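Local coordinates for protein DNA polymerase II large subunit (Pyrococcus horikoshii, PDB 7OEC) that is represented by its intein, which probably excises itself from the polymerase precursor by protein splicing, joining the flanking exteins, at residues F90-E102 with K109-I121. The protein carries 2 engineered substitutions. Residues are numbered along the deposited sequence; the frame is centred on the assembly and turned at random.
Sequences FETTVDHPVLVYE and KRAFEVREGNIII
Lys109 lies across Val100 and Glu102, and its long chain can be followed outward from the hairpin backbone. CB lies 4.0 Å from Val98 O, which accepts from Lys109 N in a nearly straight bond (172°). Val98 N in turn donates to Lys109 O at 2.8 Å. CG, CD and CE then run across Val100 at about a right angle, with CE 3.7 Å from Val100 CG2. Every torsion beyond CG is extended, up to chi4 at -167°, which carries NZ past the valine to a long salt bridge with Glu102 OE1 at 3.6 Å. Lysine suits this place because its methylenes cover an apolar neighbour while its charge reaches Glu102 and the Asn118 amide oxygen.

NZ donates to Asn118 OD1 (3.0 Å), and Arg115 N meets the same oxygen from the opposite face of the amide plane. Asn118 N closes the type II turn onto Arg115 O, so the side chain adds a second hold on Arg115, while its CB packs on Val100 CG1. With alanine in place of Asn118, Lys109 NZ and Arg115 N would probably lose the oxygen they share, and the turn would be less firmly held.

On the face it shares with Lys109, beta-branched Val98 packs by both methyls: CG2 touches Ala111 CB, and CG1 meets Val114 CG2 at 3.9 Å. Small Ala111 touches Thr92 OG1 and Val94 O with its CB, and Val94 O takes a weak bond from Phe112 N. Farther along, Tyr101 N donates to Ile119 O at 2.8 Å, Ile121 CD1 packs on Tyr101 CB, and a water links Leu99 O to Ile121 N.

The contact joins the hairpin of strands 97-102 and 105-110 to the edge strands 89-93 and 119-123 of a four-stranded sheet within the intein splicing domain; Phe82 of strand 79-84 meets Val114 and Phe90, while Ile165 of strand 165-168 touches Phe90 and Ile120.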
ATOM      1  N   PHE A  90       6.319  -0.334  -7.241  1.00 17.21           N
ATOM      2  CA  PHE A  90       5.536   0.515  -6.355  1.00 16.84           C
ATOM      3  C   PHE A  90       6.415   1.606  -5.772  1.00 16.19           C
ATOM      4  O   PHE A  90       7.643   1.506  -5.791  1.00 17.42           O
ATOM      5  CB  PHE A  90       4.842  -0.249  -5.232  1.00 17.93           C
ATOM      6  CG  PHE A  90       5.740  -0.839  -4.171  1.00 17.36           C
ATOM      7  CD1 PHE A  90       6.485  -1.975  -4.438  1.00 19.01           C
ATOM      8  CD2 PHE A  90       5.747  -0.321  -2.879  1.00 21.60           C
ATOM      9  CE1 PHE A  90       7.242  -2.576  -3.480  1.00 19.76           C
ATOM     10  CE2 PHE A  90       6.509  -0.937  -1.882  1.00 24.44           C
ATOM     11  CZ  PHE A  90       7.246  -2.085  -2.190  1.00 23.53           C
ATOM     12  N   GLU A  91       5.765   2.634  -5.216  1.00 18.05           N
ATOM     13  CA  GLU A  91       6.455   3.799  -4.680  1.00 16.98           C
ATOM     14  C   GLU A  91       5.890   4.123  -3.316  1.00 17.95           C
ATOM     15  O   GLU A  91       4.679   4.010  -3.108  1.00 18.14           O
ATOM     16  CB  GLU A  91       6.236   5.042  -5.563  1.00 20.47           C
ATOM     17  CG  GLU A  91       6.838   4.869  -6.931  1.00 25.04           C
ATOM     18  CD  GLU A  91       6.556   6.008  -7.888  1.00 32.14           C
ATOM     19  OE1 GLU A  91       5.846   6.979  -7.538  1.00 37.42           O
ATOM     20  OE2 GLU A  91       7.076   5.934  -9.011  1.00 34.14           O
ATOM     21  N   THR A  92       6.761   4.536  -2.394  1.00 17.78           N
ATOM     22  CA  THR A  92       6.328   4.975  -1.075  1.00 17.62           C
ATOM     23  C   THR A  92       7.171   6.151  -0.618  1.00 17.88           C
ATOM     24  O   THR A  92       8.218   6.436  -1.189  1.00 20.10           O
ATOM     25  CB  THR A  92       6.473   3.907   0.004  1.00 21.19           C
ATOM     26  OG1 THR A  92       7.875   3.680   0.285  1.00 23.45           O
ATOM     27  CG2 THR A  92       5.894   2.583  -0.418  1.00 22.92           C
ATOM     28  N   THR A  93       6.713   6.844   0.415  1.00 18.79           N
ATOM     29  CA  THR A  93       7.607   7.835   0.993  1.00 19.26           C
ATOM     30  C   THR A  93       8.837   7.173   1.643  1.00 20.17           C
ATOM     31  O   THR A  93       8.868   5.967   1.923  1.00 19.69           O
ATOM     32  CB  THR A  93       6.871   8.717   1.987  1.00 22.40           C
ATOM     33  OG1 THR A  93       6.298   7.879   2.968  1.00 22.84           O
ATOM     34  CG2 THR A  93       5.782   9.546   1.354  1.00 23.65           C
ATOM     35  N   VAL A  94       9.875   7.991   1.877  1.00 22.87           N
ATOM     36  CA  VAL A  94      11.206   7.442   2.169  1.00 24.98           C
ATOM     37  C   VAL A  94      11.215   6.577   3.418  1.00 24.85           C
ATOM     38  O   VAL A  94      12.033   5.660   3.507  1.00 25.79           O
ATOM     39  CB  VAL A  94      12.267   8.551   2.271  1.00 31.87           C
ATOM     40  CG1 VAL A  94      12.337   9.205   1.019  1.00 38.80           C
ATOM     41  CG2 VAL A  94      11.961   9.516   3.373  1.00 32.27           C
ATOM     42  N   ASP A  95      10.425   6.921   4.452  1.00 24.26           N
ATOM     43  CA  ASP A  95      10.430   6.192   5.727  1.00 25.53           C
ATOM     44  C   ASP A  95       9.259   5.234   5.867  1.00 23.99           C
ATOM     45  O   ASP A  95       9.030   4.700   6.957  1.00 27.59           O
ATOM     46  CB  ASP A  95      10.402   7.159   6.916  1.00 30.45           C
ATOM     47  CG  ASP A  95      11.686   7.963   7.037  1.00 38.30           C
ATOM     48  OD1 ASP A  95      12.744   7.448   6.634  1.00 39.49           O
ATOM     49  OD2 ASP A  95      11.648   9.121   7.480  1.00 45.53           O
ATOM     50  N   HIS A  96       8.512   5.025   4.801  1.00 21.42           N
ATOM     51  CA  HIS A  96       7.327   4.203   4.867  1.00 19.58           C
ATOM     52  C   HIS A  96       7.735   2.770   5.182  1.00 18.73           C
ATOM     53  O   HIS A  96       8.661   2.249   4.561  1.00 21.11           O
ATOM     54  CB  HIS A  96       6.671   4.180   3.483  1.00 20.95           C
ATOM     55  CG  HIS A  96       5.239   3.730   3.485  1.00 20.14           C
ATOM     56  ND1 HIS A  96       4.851   2.413   3.644  1.00 20.64           N
ATOM     57  CD2 HIS A  96       4.097   4.440   3.341  1.00 23.71           C
ATOM     58  CE1 HIS A  96       3.530   2.336   3.590  1.00 21.00           C
ATOM     59  NE2 HIS A  96       3.051   3.553   3.412  1.00 24.10           N
ATOM     60  N   PRO A  97       7.025   2.085   6.060  1.00 20.06           N
ATOM     61  CA  PRO A  97       7.302   0.654   6.240  1.00 20.00           C
ATOM     62  C   PRO A  97       7.022  -0.144   4.974  1.00 18.17           C
ATOM     63  O   PRO A  97       6.008   0.049   4.299  1.00 20.75           O
ATOM     64  CB  PRO A  97       6.350   0.232   7.354  1.00 21.17           C
ATOM     65  CG  PRO A  97       5.415   1.343   7.492  1.00 26.99           C
ATOM     66  CD  PRO A  97       5.984   2.578   6.971  1.00 21.75           C
ATOM     67  N   VAL A  98       7.912  -1.087   4.692  1.00 18.29           N
ATOM     68  CA  VAL A  98       7.818  -1.992   3.557  1.00 17.93           C
ATOM     69  C   VAL A  98       8.052  -3.386   4.110  1.00 17.67           C
ATOM     70  O   VAL A  98       8.949  -3.591   4.937  1.00 21.96           O
ATOM     71  CB  VAL A  98       8.891  -1.630   2.502  1.00 19.78           C
ATOM     72  CG1 VAL A  98       8.936  -2.667   1.341  1.00 19.21           C
ATOM     73  CG2 VAL A  98       8.588  -0.250   1.894  1.00 21.27           C
ATOM     74  N   LEU A  99       7.271  -4.349   3.633  1.00 16.50           N
ATOM     75  CA  LEU A  99       7.420  -5.738   4.046  1.00 16.61           C
ATOM     76  C   LEU A  99       8.247  -6.507   3.033  1.00 15.75           C
ATOM     77  O   LEU A  99       7.923  -6.527   1.845  1.00 17.56           O
ATOM     78  CB  LEU A  99       6.063  -6.409   4.157  1.00 18.08           C
ATOM     79  CG  LEU A  99       5.161  -5.743   5.173  1.00 21.61           C
ATOM     80  CD1 LEU A  99       3.880  -6.489   5.246  1.00 22.92           C
ATOM     81  CD2 LEU A  99       5.787  -5.675   6.556  1.00 26.64           C
ATOM     82  N   VAL A 100       9.319  -7.122   3.501  1.00 17.92           N
ATOM     83  CA  VAL A 100      10.150  -7.995   2.686  1.00 18.44           C
ATOM     84  C   VAL A 100      10.128  -9.373   3.320  1.00 18.41           C
ATOM     85  O   VAL A 100       9.929  -9.515   4.521  1.00 24.37           O
ATOM     86  CB  VAL A 100      11.585  -7.463   2.520  1.00 22.11           C
ATOM     87  CG1 VAL A 100      11.610  -6.134   1.800  1.00 24.63           C
ATOM     88  CG2 VAL A 100      12.231  -7.279   3.806  1.00 25.61           C
ATOM     89  N   TYR A 101      10.312 -10.397   2.522  1.00 18.84           N
ATOM     90  CA  TYR A 101      10.143 -11.751   3.022  1.00 19.33           C
ATOM     91  C   TYR A 101      11.494 -12.418   3.156  1.00 20.56           C
ATOM     92  O   TYR A 101      12.229 -12.554   2.183  1.00 22.85           O
ATOM     93  CB  TYR A 101       9.290 -12.553   2.074  1.00 21.39           C
ATOM     94  CG  TYR A 101       8.720 -13.788   2.711  1.00 25.89           C
ATOM     95  CD1 TYR A 101       9.226 -15.038   2.399  1.00 30.59           C
ATOM     96  CD2 TYR A 101       7.656 -13.709   3.615  1.00 26.22           C
ATOM     97  CE1 TYR A 101       8.680 -16.208   2.957  1.00 31.92           C
ATOM     98  CE2 TYR A 101       7.123 -14.857   4.199  1.00 30.58           C
ATOM     99  CZ  TYR A 101       7.635 -16.099   3.858  1.00 33.66           C
ATOM    100  OH  TYR A 101       7.079 -17.224   4.429  1.00 39.90           O
ATOM    101  N   GLU A 102      11.848 -12.787   4.368  1.00 23.71           N
ATOM    102  CA  GLU A 102      13.197 -13.250   4.647  1.00 32.66           C
ATOM    103  C   GLU A 102      13.079 -14.432   5.583  1.00 33.88           C
ATOM    104  O   GLU A 102      12.452 -14.324   6.645  1.00 33.43           O
ATOM    105  CB  GLU A 102      14.064 -12.139   5.273  1.00 38.36           C
ATOM    106  CG  GLU A 102      14.259 -10.947   4.346  1.00 45.60           C
ATOM    107  CD  GLU A 102      15.308  -9.925   4.800  1.00 51.75           C
ATOM    108  OE1 GLU A 102      15.877  -9.251   3.872  1.00 52.95           O
ATOM    109  OE2 GLU A 102      15.548  -9.800   6.044  1.00 54.45           O
ATOM    110  N   LYS A 109      10.720  -3.139   7.212  1.00 21.63           N
ATOM    111  CA  LYS A 109      11.852  -2.238   7.062  1.00 23.24           C
ATOM    112  C   LYS A 109      11.357  -0.873   6.612  1.00 20.79           C
ATOM    113  O   LYS A 109      10.403  -0.791   5.847  1.00 23.62           O
ATOM    114  CB  LYS A 109      12.746  -2.680   5.873  1.00 25.31           C
ATOM    115  CG  LYS A 109      13.455  -3.979   6.058  1.00 28.95           C
ATOM    116  CD  LYS A 109      14.461  -4.284   4.943  1.00 29.91           C
ATOM    117  CE  LYS A 109      15.185  -5.589   5.236  1.00 35.93           C
ATOM    118  NZ  LYS A 109      16.350  -5.738   4.350  1.00 38.56           N
ATOM    119  N   ARG A 110      12.033   0.201   7.008  1.00 21.10           N
ATOM    120  CA  ARG A 110      11.745   1.477   6.364  1.00 22.91           C
ATOM    121  C   ARG A 110      12.167   1.396   4.906  1.00 20.99           C
ATOM    122  O   ARG A 110      13.125   0.705   4.565  1.00 21.19           O
ATOM    123  CB  ARG A 110      12.469   2.624   7.067  1.00 29.14           C
ATOM    124  CG  ARG A 110      11.916   2.869   8.464  1.00 37.40           C
ATOM    125  CD  ARG A 110      12.765   3.820   9.284  1.00 46.66           C
ATOM    126  NE  ARG A 110      14.045   3.216   9.643  1.00 54.62           N
ATOM    127  CZ  ARG A 110      14.965   3.785  10.427  1.00 60.28           C
ATOM    128  NH1 ARG A 110      14.756   4.997  10.956  1.00 60.84           N
ATOM    129  NH2 ARG A 110      16.101   3.135  10.688  1.00 63.00           N
ATOM    130  N   ALA A 111      11.459   2.126   4.045  1.00 20.26           N
ATOM    131  CA  ALA A 111      11.694   1.990   2.615  1.00 18.73           C
ATOM    132  C   ALA A 111      13.155   2.228   2.266  1.00 21.50           C
ATOM    133  O   ALA A 111      13.703   1.521   1.419  1.00 22.15           O
ATOM    134  CB  ALA A 111      10.798   2.954   1.857  1.00 19.99           C
ATOM    135  N   PHE A 112      13.814   3.196   2.917  1.00 22.23           N
ATOM    136  CA  PHE A 112      15.201   3.509   2.552  1.00 23.23           C
ATOM    137  C   PHE A 112      16.190   2.422   2.961  1.00 25.14           C
ATOM    138  O   PHE A 112      17.345   2.453   2.511  1.00 28.01           O
ATOM    139  CB  PHE A 112      15.665   4.870   3.109  1.00 25.74           C
ATOM    140  CG  PHE A 112      15.890   4.891   4.602  1.00 32.49           C
ATOM    141  CD1 PHE A 112      17.111   4.519   5.159  1.00 36.45           C
ATOM    142  CD2 PHE A 112      14.879   5.279   5.447  1.00 33.48           C
ATOM    143  CE1 PHE A 112      17.296   4.526   6.538  1.00 37.94           C
ATOM    144  CE2 PHE A 112      15.046   5.268   6.814  1.00 35.64           C
ATOM    145  CZ  PHE A 112      16.259   4.892   7.366  1.00 37.18           C
ATOM    146  N   GLU A 113      15.763   1.462   3.773  1.00 23.58           N
ATOM    147  CA  GLU A 113      16.602   0.348   4.175  1.00 23.63           C
ATOM    148  C   GLU A 113      16.431  -0.889   3.298  1.00 21.96           C
ATOM    149  O   GLU A 113      17.200  -1.853   3.458  1.00 24.11           O
ATOM    150  CB  GLU A 113      16.238  -0.084   5.595  1.00 25.93           C
ATOM    151  CG  GLU A 113      16.440   0.930   6.680  1.00 31.99           C
ATOM    152  CD  GLU A 113      15.777   0.500   8.076  1.00 39.64           C
ATOM    153  OE1 GLU A 113      14.679  -0.188   8.196  1.00 39.58           O
ATOM    154  OE2 GLU A 113      16.391   0.887   9.091  1.00 45.97           O
ATOM    155  N   VAL A 114      15.427  -0.904   2.415  1.00 20.02           N
ATOM    156  CA  VAL A 114      15.256  -2.026   1.503  1.00 19.58           C
ATOM    157  C   VAL A 114      16.439  -2.047   0.549  1.00 22.10           C
ATOM    158  O   VAL A 114      16.963  -0.991   0.161  1.00 23.92           O
ATOM    159  CB  VAL A 114      13.915  -1.880   0.759  1.00 20.49           C
ATOM    160  CG1 VAL A 114      13.718  -3.000  -0.285  1.00 20.40           C
ATOM    161  CG2 VAL A 114      12.738  -1.938   1.741  1.00 20.27           C
ATOM    162  N   ARG A 115      16.858  -3.257   0.154  1.00 21.94           N
ATOM    163  CA  ARG A 115      18.001  -3.445  -0.725  1.00 22.92           C
ATOM    164  C   ARG A 115      17.617  -4.258  -1.948  1.00 22.75           C
ATOM    165  O   ARG A 115      16.727  -5.114  -1.894  1.00 22.18           O
ATOM    166  CB  ARG A 115      19.132  -4.181  -0.008  1.00 27.11           C
ATOM    167  CG  ARG A 115      19.718  -3.370   1.209  1.00 33.48           C
ATOM    168  CD  ARG A 115      20.431  -2.106   0.693  1.00 39.07           C
ATOM    169  NE  ARG A 115      20.906  -1.183   1.731  1.00 42.23           N
ATOM    170  CZ  ARG A 115      20.305  -0.043   2.106  1.00 41.44           C
ATOM    171  NH1 ARG A 115      19.160   0.378   1.551  1.00 35.61           N
ATOM    172  NH2 ARG A 115      20.874   0.705   3.055  1.00 46.41           N
ATOM    173  N   GLU A 116      18.317  -3.989  -3.046  1.00 22.92           N
ATOM    174  CA  GLU A 116      18.190  -4.854  -4.202  1.00 23.02           C
ATOM    175  C   GLU A 116      18.428  -6.300  -3.771  1.00 22.33           C
ATOM    176  O   GLU A 116      19.350  -6.600  -2.999  1.00 23.82           O
ATOM    177  CB  GLU A 116      19.186  -4.464  -5.289  1.00 27.22           C
ATOM    178  CG  GLU A 116      18.803  -3.263  -6.050  1.00 33.72           C
ATOM    179  CD  GLU A 116      19.874  -2.911  -7.099  1.00 43.02           C
ATOM    180  OE1 GLU A 116      20.791  -3.737  -7.362  1.00 47.62           O
ATOM    181  OE2 GLU A 116      19.813  -1.804  -7.646  1.00 47.53           O
ATOM    182  N   GLY A 117      17.589  -7.196  -4.297  1.00 21.93           N
ATOM    183  CA  GLY A 117      17.637  -8.593  -3.971  1.00 21.94           C
ATOM    184  C   GLY A 117      16.742  -8.994  -2.838  1.00 23.83           C
ATOM    185  O   GLY A 117      16.555 -10.200  -2.625  1.00 27.78           O
ATOM    186  N   ASN A 118      16.226  -8.035  -2.069  1.00 20.15           N
ATOM    187  CA  ASN A 118      15.228  -8.382  -1.065  1.00 19.34           C
ATOM    188  C   ASN A 118      13.989  -8.933  -1.779  1.00 18.31           C
ATOM    189  O   ASN A 118      13.692  -8.565  -2.923  1.00 21.30           O
ATOM    190  CB  ASN A 118      14.800  -7.169  -0.214  1.00 19.44           C
ATOM    191  CG  ASN A 118      15.855  -6.690   0.772  1.00 21.30           C
ATOM    192  OD1 ASN A 118      15.642  -5.659   1.412  1.00 22.69           O
ATOM    193  ND2 ASN A 118      16.979  -7.401   0.898  1.00 27.53           N
ATOM    194  N   ILE A 119      13.239  -9.798  -1.094  1.00 19.10           N
ATOM    195  CA  ILE A 119      12.058 -10.442  -1.677  1.00 18.10           C
ATOM    196  C   ILE A 119      10.781  -9.717  -1.258  1.00 17.44           C
ATOM    197  O   ILE A 119      10.542  -9.498  -0.067  1.00 18.71           O
ATOM    198  CB  ILE A 119      11.986 -11.925  -1.270  1.00 19.39           C
ATOM    199  CG1 ILE A 119      13.233 -12.661  -1.764  1.00 21.63           C
ATOM    200  CG2 ILE A 119      10.681 -12.586  -1.741  1.00 22.43           C
ATOM    201  CD1 ILE A 119      13.387 -12.743  -3.259  1.00 28.26           C
ATOM    202  N   ILE A 120       9.916  -9.451  -2.237  1.00 18.09           N
ATOM    203  CA  ILE A 120       8.567  -8.930  -2.048  1.00 16.39           C
ATOM    204  C   ILE A 120       7.584 -10.040  -2.399  1.00 17.22           C
ATOM    205  O   ILE A 120       7.849 -10.853  -3.297  1.00 18.04           O
ATOM    206  CB  ILE A 120       8.352  -7.713  -2.978  1.00 18.76           C
ATOM    207  CG1 ILE A 120       9.339  -6.602  -2.691  1.00 23.01           C
ATOM    208  CG2 ILE A 120       6.931  -7.230  -2.960  1.00 20.02           C
ATOM    209  CD1 ILE A 120       9.132  -5.934  -1.381  1.00 26.24           C
ATOM    210  N   ILE A 121       6.459 -10.100  -1.689  1.00 16.91           N
ATOM    211  CA  ILE A 121       5.428 -11.096  -1.942  1.00 16.90           C
ATOM    212  C   ILE A 121       4.348 -10.462  -2.802  1.00 16.16           C
ATOM    213  O   ILE A 121       3.844  -9.378  -2.490  1.00 17.90           O
ATOM    214  CB  ILE A 121       4.850 -11.643  -0.616  1.00 18.83           C
ATOM    215  CG1 ILE A 121       5.958 -12.310   0.207  1.00 21.24           C
ATOM    216  CG2 ILE A 121       3.652 -12.537  -0.848  1.00 21.71           C
ATOM    217  CD1 ILE A 121       6.676 -13.405  -0.505  1.00 23.23           C
TER
HETATM  218  O   HOH W   1       5.927  -8.222   0.527  1.00 19.05           O